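Local structure of oxidoreductase, NAD-binding/iron-sulfur cluster-binding protein (Nitratireductor pacificus pht-3B, 6ZXU) at residues L364-K369 and M470-R475; E417-Y422 and V518-L523. The protein is a catabolic reductive dehalogenase that carries cobalamin and two iron-sulfur clusters and probably uses them to remove halogen from organohalides. All blocks are in the same frame, centred on the assembly; numbering follows the deposited sequence.

Overall arrangement
Both contacts reach the antiparallel four-stranded sheet that contains the neighbouring strands 474-477 and 514-521, and their centres lie about 12 Å apart. Contact 1 is the more peripheral: the 364-369 loop lies over the turn between helix 445-469 and strand 474-477, with exposed residues, water bridges and one direct backbone bond. Contact 2 is largely buried, where the start of strand 422-429 meets the end of 514-521, and it relies on direct bonds and a clamped imidazole, with one water near its rim. The two are joined through Ser473 OG and His420 NE2, 2.9 Å apart and probably hydrogen-bonded, and through Arg475 O and Thr520 N, also 2.9 Å.

Contact 1: residues L364-K369 and M470-R475; sequences LAPTGK and MGYSAR
Met470 O is gripped twice, by the backbone N of Thr367 at 3.3 Å and by a water that donates to it at 2.7 Å. The Thr367 N-H points almost straight at the oxygen (168°) but comes from above the carbonyl plane. The same water donates to Lys369 O, tying the loop at Lys369 to the helix end. Thr367 OG1, held between its backbone N and carbonyl carbon (chi1 64°), accepts from Lys369 N in an ST turn and is also bonded to Arg469 O. Its methyl CG2 leans on Gly471 N at 3.7 Å. Gly471 presses close to the loop: its CA lies 3.3 Å from Ala365 O in a CA-H...O contact, leaving no space there for a side chain. Pro366 crosses Tyr472 at about a right angle, CG meeting the ring obliquely, 4.0 Å from CZ. At the other end Leu364 lays CD1 against the Tyr472-Ser473 peptide, 3.9 Å from Ser473 N, while a second water accepts from both Leu364 N and Ser473 N. Gly471, with positive phi (82°) and two bonds back into the last turn, ends helix 445-469 in a Schellman motif, from which the chain turns into edge strand 474-477.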
ATOM      1  N   LEU A 364     -14.136  17.387 -19.715  1.00 24.90           N
ATOM      2  CA  LEU A 364     -14.281  16.602 -20.922  1.00 27.67           C
ATOM      3  C   LEU A 364     -15.744  16.487 -21.252  1.00 30.06           C
ATOM      4  O   LEU A 364     -16.620  16.665 -20.373  1.00 29.98           O
ATOM      5  CB  LEU A 364     -13.697  15.192 -20.741  1.00 26.69           C
ATOM      6  CG  LEU A 364     -12.204  15.022 -20.508  1.00 27.20           C
ATOM      7  CD1 LEU A 364     -11.827  13.509 -20.382  1.00 26.37           C
ATOM      8  CD2 LEU A 364     -11.369  15.679 -21.546  1.00 28.05           C
ATOM      9  N   ALA A 365     -16.022  16.054 -22.485  1.00 32.59           N
ATOM     10  CA  ALA A 365     -17.390  15.703 -22.934  1.00 34.03           C
ATOM     11  C   ALA A 365     -17.616  14.204 -22.891  1.00 29.94           C
ATOM     12  O   ALA A 365     -16.781  13.464 -23.428  1.00 29.78           O
ATOM     13  CB  ALA A 365     -17.574  16.185 -24.378  1.00 35.64           C
ATOM     14  N   PRO A 366     -18.751  13.774 -22.348  1.00 29.31           N
ATOM     15  CA  PRO A 366     -19.055  12.340 -22.358  1.00 32.22           C
ATOM     16  C   PRO A 366     -18.972  11.744 -23.752  1.00 34.43           C
ATOM     17  O   PRO A 366     -19.428  12.360 -24.711  1.00 38.26           O
ATOM     18  CB  PRO A 366     -20.472  12.273 -21.796  1.00 30.89           C
ATOM     19  CG  PRO A 366     -20.557  13.497 -20.901  1.00 30.07           C
ATOM     20  CD  PRO A 366     -19.743  14.543 -21.563  1.00 28.59           C
ATOM     21  N   THR A 367     -18.357  10.569 -23.859  1.00 30.18           N
ATOM     22  CA  THR A 367     -18.054   9.986 -25.116  1.00 30.78           C
ATOM     23  C   THR A 367     -19.125   8.970 -25.521  1.00 31.57           C
ATOM     24  O   THR A 367     -19.109   8.492 -26.642  1.00 35.38           O
ATOM     25  CB  THR A 367     -16.699   9.265 -25.104  1.00 29.98           C
ATOM     26  OG1 THR A 367     -16.750   8.164 -24.189  1.00 35.05           O
ATOM     27  CG2 THR A 367     -15.636  10.169 -24.737  1.00 28.28           C
ATOM     28  N   GLY A 368     -20.039   8.625 -24.618  1.00 30.94           N
ATOM     29  CA  GLY A 368     -20.963   7.512 -24.867  1.00 33.46           C
ATOM     30  C   GLY A 368     -20.404   6.100 -24.568  1.00 33.96           C
ATOM     31  O   GLY A 368     -21.130   5.119 -24.591  1.00 35.83           O
ATOM     32  N   LYS A 369     -19.111   5.977 -24.300  1.00 33.90           N
ATOM     33  CA  LYS A 369     -18.568   4.670 -23.861  1.00 33.42           C
ATOM     34  C   LYS A 369     -18.859   4.458 -22.358  1.00 32.37           C
ATOM     35  O   LYS A 369     -19.184   5.405 -21.631  1.00 30.37           O
ATOM     36  CB  LYS A 369     -17.083   4.598 -24.116  1.00 32.80           C
ATOM     37  CG  LYS A 369     -16.713   4.737 -25.591  1.00 36.91           C
ATOM     38  CD  LYS A 369     -15.233   4.978 -25.739  1.00 39.80           C
ATOM     39  CE  LYS A 369     -14.848   5.377 -27.167  1.00 46.96           C
ATOM     40  NZ  LYS A 369     -14.552   4.109 -27.845  1.00 52.34           N
ATOM     41  N   MET A 470     -14.481   7.352 -20.804  1.00 27.94           N
ATOM     42  CA  MET A 470     -15.932   7.593 -20.843  1.00 27.81           C
ATOM     43  C   MET A 470     -16.323   9.070 -20.996  1.00 24.79           C
ATOM     44  O   MET A 470     -17.498   9.405 -20.910  1.00 26.47           O
ATOM     45  CB  MET A 470     -16.545   7.008 -19.554  1.00 27.75           C
ATOM     46  CG  MET A 470     -16.289   5.517 -19.358  1.00 28.12           C
ATOM     47  SD  MET A 470     -17.160   4.778 -17.967  1.00 29.29           S
ATOM     48  CE  MET A 470     -16.323   5.564 -16.582  1.00 29.37           C
ATOM     49  N   GLY A 471     -15.333   9.940 -21.087  1.00 26.54           N
ATOM     50  CA  GLY A 471     -15.540  11.364 -21.242  1.00 25.74           C
ATOM     51  C   GLY A 471     -15.816  12.118 -19.963  1.00 28.67           C
ATOM     52  O   GLY A 471     -16.531  13.141 -19.972  1.00 22.62           O
ATOM     53  N   TYR A 472     -15.187  11.670 -18.858  1.00 25.82           N
ATOM     54  CA  TYR A 472     -15.253  12.403 -17.588  1.00 21.11           C
ATOM     55  C   TYR A 472     -13.873  12.690 -17.117  1.00 22.10           C
ATOM     56  O   TYR A 472     -13.050  11.764 -16.993  1.00 23.14           O
ATOM     57  CB  TYR A 472     -16.047  11.582 -16.564  1.00 22.49           C
ATOM     58  CG  TYR A 472     -17.475  11.465 -16.919  1.00 23.52           C
ATOM     59  CD1 TYR A 472     -18.387  12.458 -16.549  1.00 26.28           C
ATOM     60  CD2 TYR A 472     -17.949  10.388 -17.641  1.00 25.38           C
ATOM     61  CE1 TYR A 472     -19.723  12.388 -16.908  1.00 25.26           C
ATOM     62  CE2 TYR A 472     -19.269  10.309 -18.013  1.00 27.94           C
ATOM     63  CZ  TYR A 472     -20.163  11.293 -17.605  1.00 27.89           C
ATOM     64  OH  TYR A 472     -21.478  11.167 -17.946  1.00 32.89           O
ATOM     65  N   SER A 473     -13.538  13.945 -16.932  1.00 18.38           N
ATOM     66  CA  SER A 473     -12.193  14.336 -16.597  1.00 18.52           C
ATOM     67  C   SER A 473     -11.807  13.621 -15.231  1.00 18.49           C
ATOM     68  O   SER A 473     -12.637  13.449 -14.374  1.00 18.98           O
ATOM     69  CB  SER A 473     -12.098  15.831 -16.411  1.00 16.97           C
ATOM     70  OG  SER A 473     -10.791  16.280 -16.293  1.00 17.31           O
ATOM     71  N   ALA A 474     -10.566  13.215 -15.127  1.00 17.48           N
ATOM     72  CA  ALA A 474     -10.098  12.481 -13.933  1.00 18.31           C
ATOM     73  C   ALA A 474      -8.599  12.577 -13.881  1.00 18.71           C
ATOM     74  O   ALA A 474      -7.919  12.508 -14.913  1.00 19.10           O
ATOM     75  CB  ALA A 474     -10.556  11.060 -13.983  1.00 17.54           C
ATOM     76  N   ARG A 475      -8.078  12.801 -12.677  1.00 18.64           N
ATOM     77  CA  ARG A 475      -6.659  12.892 -12.429  1.00 17.05           C
ATOM     78  C   ARG A 475      -6.322  12.162 -11.142  1.00 15.90           C
ATOM     79  O   ARG A 475      -7.012  12.340 -10.129  1.00 12.35           O
ATOM     80  CB  ARG A 475      -6.256  14.336 -12.312  1.00 17.10           C
ATOM     81  CG  ARG A 475      -4.785  14.460 -12.113  1.00 17.27           C
ATOM     82  CD  ARG A 475      -4.230  15.791 -12.356  1.00 18.68           C
ATOM     83  NE  ARG A 475      -2.809  15.809 -11.985  1.00 20.33           N
ATOM     84  CZ  ARG A 475      -1.753  15.622 -12.796  1.00 20.51           C
ATOM     85  NH1 ARG A 475      -1.910  15.375 -14.094  1.00 20.18           N
ATOM     86  NH2 ARG A 475      -0.543  15.709 -12.314  1.00 19.45           N
TER
HETATM   87  O   HOH W   1     -15.311  16.242 -17.175  1.00 22.53           O
HETATM   88  O   HOH W   2     -17.614  15.193 -18.599  1.00 36.71           O
HETATM   89  O   HOH W   3     -19.713   8.085 -21.703  1.00 32.37           O

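Contact 2: residues E417-Y422 and V518-L523; sequences EAYHDY and VFTTDL
The imidazole of His420 lies between Tyr419 and Thr521 and meets Thr520 at its rim. Thr521 CA stands over one face, 4.2 Å from the ring centroid, as a CH-pi contact offset toward the rim; over the centre of the opposite face sits CD1 of the adjacent Tyr419. In the ring plane, ND1 and Thr520 OG1 share a nearly straight hydrogen bond of 2.7 Å (177°), while NE2 is bonded to Ser473 OG, so both ring nitrogens are engaged and the ring's rotation is fixed. With chi1 at 53°, Thr520 turns OG1 toward the imidazole, and the same oxygen also bonds His477 NE2. The Asp522 carboxylate stands almost perpendicular to the imidazole, its plane turned 83°, with OD2 3.8 Å from His420 CD2. OD1 accepts from Asp421 N at 3.1 Å, and OD2 forms a salt bridge to Lys363. These side chains flank the end of the antiparallel pairing between strands 422-429 and 514-521: Tyr422 and Thr521 form a hydrogen-bonded pair, with Tyr422 N to Thr521 O and Thr521 N to Tyr422 O both 2.9 Å. At the strand's last residue, Thr521 OG1 accepts from Leu523 N in an ST turn as the chain leaves the sheet, and also bonds Ser473 O. The Tyr422 ring presents its edge to Asp522 O, and its CD2 lies 3.3 Å from Leu523 O. Asp421 OD2 comes within 3.6 Å of Asp522 OD1, a like-charge approach that the Lys363 salt bridge probably eases; a water donates to Asp421 OD2 and to the backbone O of Asp522.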
ATOM      1  N   GLU A 417      -6.781  25.143  -9.003  1.00 22.20           N
ATOM      2  CA  GLU A 417      -8.216  25.246  -9.023  1.00 26.82           C
ATOM      3  C   GLU A 417      -8.821  23.992  -8.473  1.00 21.19           C
ATOM      4  O   GLU A 417      -8.237  22.902  -8.575  1.00 22.69           O
ATOM      5  CB  GLU A 417      -8.742  25.405 -10.458  1.00 32.67           C
ATOM      6  CG  GLU A 417      -8.229  26.682 -11.155  1.00 41.75           C
ATOM      7  CD  GLU A 417      -8.523  27.963 -10.379  1.00 52.86           C
ATOM      8  OE1 GLU A 417      -7.570  28.830 -10.225  1.00 58.74           O
ATOM      9  OE2 GLU A 417      -9.718  28.083  -9.915  1.00 64.52           O
ATOM     10  N   ALA A 418      -9.985  24.112  -7.899  1.00 20.92           N
ATOM     11  CA  ALA A 418     -10.772  22.924  -7.537  1.00 20.90           C
ATOM     12  C   ALA A 418     -11.457  22.344  -8.785  1.00 23.84           C
ATOM     13  O   ALA A 418     -12.665  22.496  -8.958  1.00 23.38           O
ATOM     14  CB  ALA A 418     -11.786  23.277  -6.442  1.00 22.09           C
ATOM     15  N   TYR A 419     -10.724  21.623  -9.612  1.00 20.33           N
ATOM     16  CA  TYR A 419     -11.198  21.308 -10.924  1.00 19.44           C
ATOM     17  C   TYR A 419     -12.145  20.139 -11.071  1.00 22.56           C
ATOM     18  O   TYR A 419     -12.787  20.020 -12.103  1.00 20.90           O
ATOM     19  CB  TYR A 419      -9.995  21.211 -11.891  1.00 21.03           C
ATOM     20  CG  TYR A 419      -8.820  20.424 -11.330  1.00 19.53           C
ATOM     21  CD1 TYR A 419      -8.872  19.058 -11.242  1.00 20.13           C
ATOM     22  CD2 TYR A 419      -7.675  21.073 -10.925  1.00 19.55           C
ATOM     23  CE1 TYR A 419      -7.800  18.317 -10.720  1.00 20.03           C
ATOM     24  CE2 TYR A 419      -6.607  20.389 -10.427  1.00 22.08           C
ATOM     25  CZ  TYR A 419      -6.680  18.982 -10.305  1.00 22.03           C
ATOM     26  OH  TYR A 419      -5.564  18.278  -9.866  1.00 19.89           O
ATOM     27  N   HIS A 420     -12.276  19.227 -10.084  1.00 19.61           N
ATOM     28  CA  HIS A 420     -13.130  18.101 -10.187  1.00 18.38           C
ATOM     29  C   HIS A 420     -14.103  18.067  -8.996  1.00 19.21           C
ATOM     30  O   HIS A 420     -13.805  18.521  -7.925  1.00 20.77           O
ATOM     31  CB  HIS A 420     -12.371  16.784 -10.174  1.00 17.21           C
ATOM     32  CG  HIS A 420     -11.566  16.529 -11.383  1.00 18.31           C
ATOM     33  ND1 HIS A 420     -10.326  15.950 -11.337  1.00 18.13           N
ATOM     34  CD2 HIS A 420     -11.790  16.828 -12.686  1.00 18.79           C
ATOM     35  CE1 HIS A 420      -9.821  15.898 -12.560  1.00 18.60           C
ATOM     36  NE2 HIS A 420     -10.699  16.428 -13.386  1.00 18.36           N
ATOM     37  N   ASP A 421     -15.223  17.417  -9.205  1.00 18.53           N
ATOM     38  CA  ASP A 421     -16.317  17.335  -8.231  1.00 20.34           C
ATOM     39  C   ASP A 421     -16.224  16.270  -7.185  1.00 18.32           C
ATOM     40  O   ASP A 421     -16.773  16.427  -6.135  1.00 16.88           O
ATOM     41  CB  ASP A 421     -17.600  17.089  -9.017  1.00 22.55           C
ATOM     42  CG  ASP A 421     -18.072  18.357  -9.848  1.00 31.39           C
ATOM     43  OD1 ASP A 421     -17.675  19.483  -9.482  1.00 29.51           O
ATOM     44  OD2 ASP A 421     -18.789  18.156 -10.886  1.00 33.20           O
ATOM     45  N   TYR A 422     -15.595  15.132  -7.512  1.00 17.33           N
ATOM     46  CA  TYR A 422     -15.584  13.980  -6.635  1.00 17.23           C
ATOM     47  C   TYR A 422     -14.171  13.466  -6.398  1.00 16.58           C
ATOM     48  O   TYR A 422     -13.298  13.651  -7.220  1.00 15.99           O
ATOM     49  CB  TYR A 422     -16.419  12.836  -7.216  1.00 19.09           C
ATOM     50  CG  TYR A 422     -17.860  13.152  -7.430  1.00 22.41           C
ATOM     51  CD1 TYR A 422     -18.746  13.148  -6.350  1.00 26.10           C
ATOM     52  CD2 TYR A 422     -18.317  13.615  -8.680  1.00 26.24           C
ATOM     53  CE1 TYR A 422     -20.062  13.507  -6.504  1.00 28.53           C
ATOM     54  CE2 TYR A 422     -19.631  13.987  -8.844  1.00 30.11           C
ATOM     55  CZ  TYR A 422     -20.480  13.915  -7.770  1.00 28.32           C
ATOM     56  OH  TYR A 422     -21.774  14.246  -7.899  1.00 33.72           O
ATOM     57  N   VAL A 518      -5.722   8.830  -4.008  1.00 14.26           N
ATOM     58  CA  VAL A 518      -6.920   9.556  -4.408  1.00 14.26           C
ATOM     59  C   VAL A 518      -6.866   9.841  -5.900  1.00 13.75           C
ATOM     60  O   VAL A 518      -5.817  10.140  -6.458  1.00 14.30           O
ATOM     61  CB  VAL A 518      -7.068  10.881  -3.654  1.00 13.29           C
ATOM     62  CG1 VAL A 518      -8.306  11.595  -4.091  1.00 13.17           C
ATOM     63  CG2 VAL A 518      -7.116  10.671  -2.181  1.00 13.41           C
ATOM     64  N   PHE A 519      -7.981   9.601  -6.603  1.00 14.42           N
ATOM     65  CA  PHE A 519      -8.159  10.259  -7.876  1.00 14.72           C
ATOM     66  C   PHE A 519      -9.428  11.038  -7.857  1.00 14.34           C
ATOM     67  O   PHE A 519     -10.432  10.591  -7.314  1.00 13.79           O
ATOM     68  CB  PHE A 519      -8.085   9.357  -9.127  1.00 16.40           C
ATOM     69  CG  PHE A 519      -9.258   8.508  -9.348  1.00 15.33           C
ATOM     70  CD1 PHE A 519      -9.302   7.206  -8.817  1.00 17.39           C
ATOM     71  CD2 PHE A 519     -10.273   8.914 -10.215  1.00 14.87           C
ATOM     72  CE1 PHE A 519     -10.375   6.386  -9.060  1.00 18.87           C
ATOM     73  CE2 PHE A 519     -11.369   8.085 -10.431  1.00 16.24           C
ATOM     74  CZ  PHE A 519     -11.419   6.842  -9.853  1.00 18.96           C
ATOM     75  N   THR A 520      -9.339  12.242  -8.416  1.00 13.90           N
ATOM     76  CA  THR A 520     -10.512  13.109  -8.546  1.00 15.26           C
ATOM     77  C   THR A 520     -11.146  12.909  -9.916  1.00 17.32           C
ATOM     78  O   THR A 520     -10.469  12.525 -10.864  1.00 15.70           O
ATOM     79  CB  THR A 520     -10.156  14.549  -8.293  1.00 13.18           C
ATOM     80  OG1 THR A 520      -9.059  14.958  -9.114  1.00 15.57           O
ATOM     81  CG2 THR A 520      -9.751  14.720  -6.785  1.00 17.20           C
ATOM     82  N   THR A 521     -12.438  13.161  -9.997  1.00 17.64           N
ATOM     83  CA  THR A 521     -13.170  12.990 -11.219  1.00 18.94           C
ATOM     84  C   THR A 521     -14.442  13.803 -11.231  1.00 20.10           C
ATOM     85  O   THR A 521     -14.970  14.168 -10.208  1.00 19.72           O
ATOM     86  CB  THR A 521     -13.460  11.500 -11.482  1.00 19.41           C
ATOM     87  OG1 THR A 521     -14.040  11.298 -12.789  1.00 19.53           O
ATOM     88  CG2 THR A 521     -14.305  10.833 -10.430  1.00 18.44           C
ATOM     89  N   ASP A 522     -15.011  13.950 -12.452  1.00 23.66           N
ATOM     90  CA  ASP A 522     -16.382  14.468 -12.643  1.00 21.60           C
ATOM     91  C   ASP A 522     -17.449  13.409 -12.835  1.00 22.12           C
ATOM     92  O   ASP A 522     -18.639  13.741 -12.861  1.00 22.64           O
ATOM     93  CB  ASP A 522     -16.408  15.469 -13.835  1.00 21.30           C
ATOM     94  CG  ASP A 522     -15.664  16.745 -13.527  1.00 26.29           C
ATOM     95  OD1 ASP A 522     -15.657  17.202 -12.303  1.00 23.11           O
ATOM     96  OD2 ASP A 522     -15.048  17.261 -14.514  1.00 25.16           O
ATOM     97  N   LEU A 523     -17.093  12.120 -12.895  1.00 19.42           N
ATOM     98  CA  LEU A 523     -18.111  11.090 -12.981  1.00 18.72           C
ATOM     99  C   LEU A 523     -19.092  11.155 -11.854  1.00 20.25           C
ATOM    100  O   LEU A 523     -18.719  11.093 -10.698  1.00 21.29           O
ATOM    101  CB  LEU A 523     -17.480   9.722 -13.000  1.00 21.03           C
ATOM    102  CG  LEU A 523     -18.417   8.561 -13.105  1.00 24.06           C
ATOM    103  CD1 LEU A 523     -18.999   8.517 -14.517  1.00 29.06           C
ATOM    104  CD2 LEU A 523     -17.712   7.246 -12.775  1.00 28.34           C
TER
HETATM  105  O   HOH W   4     -19.962  15.838 -11.909  1.00 28.38           O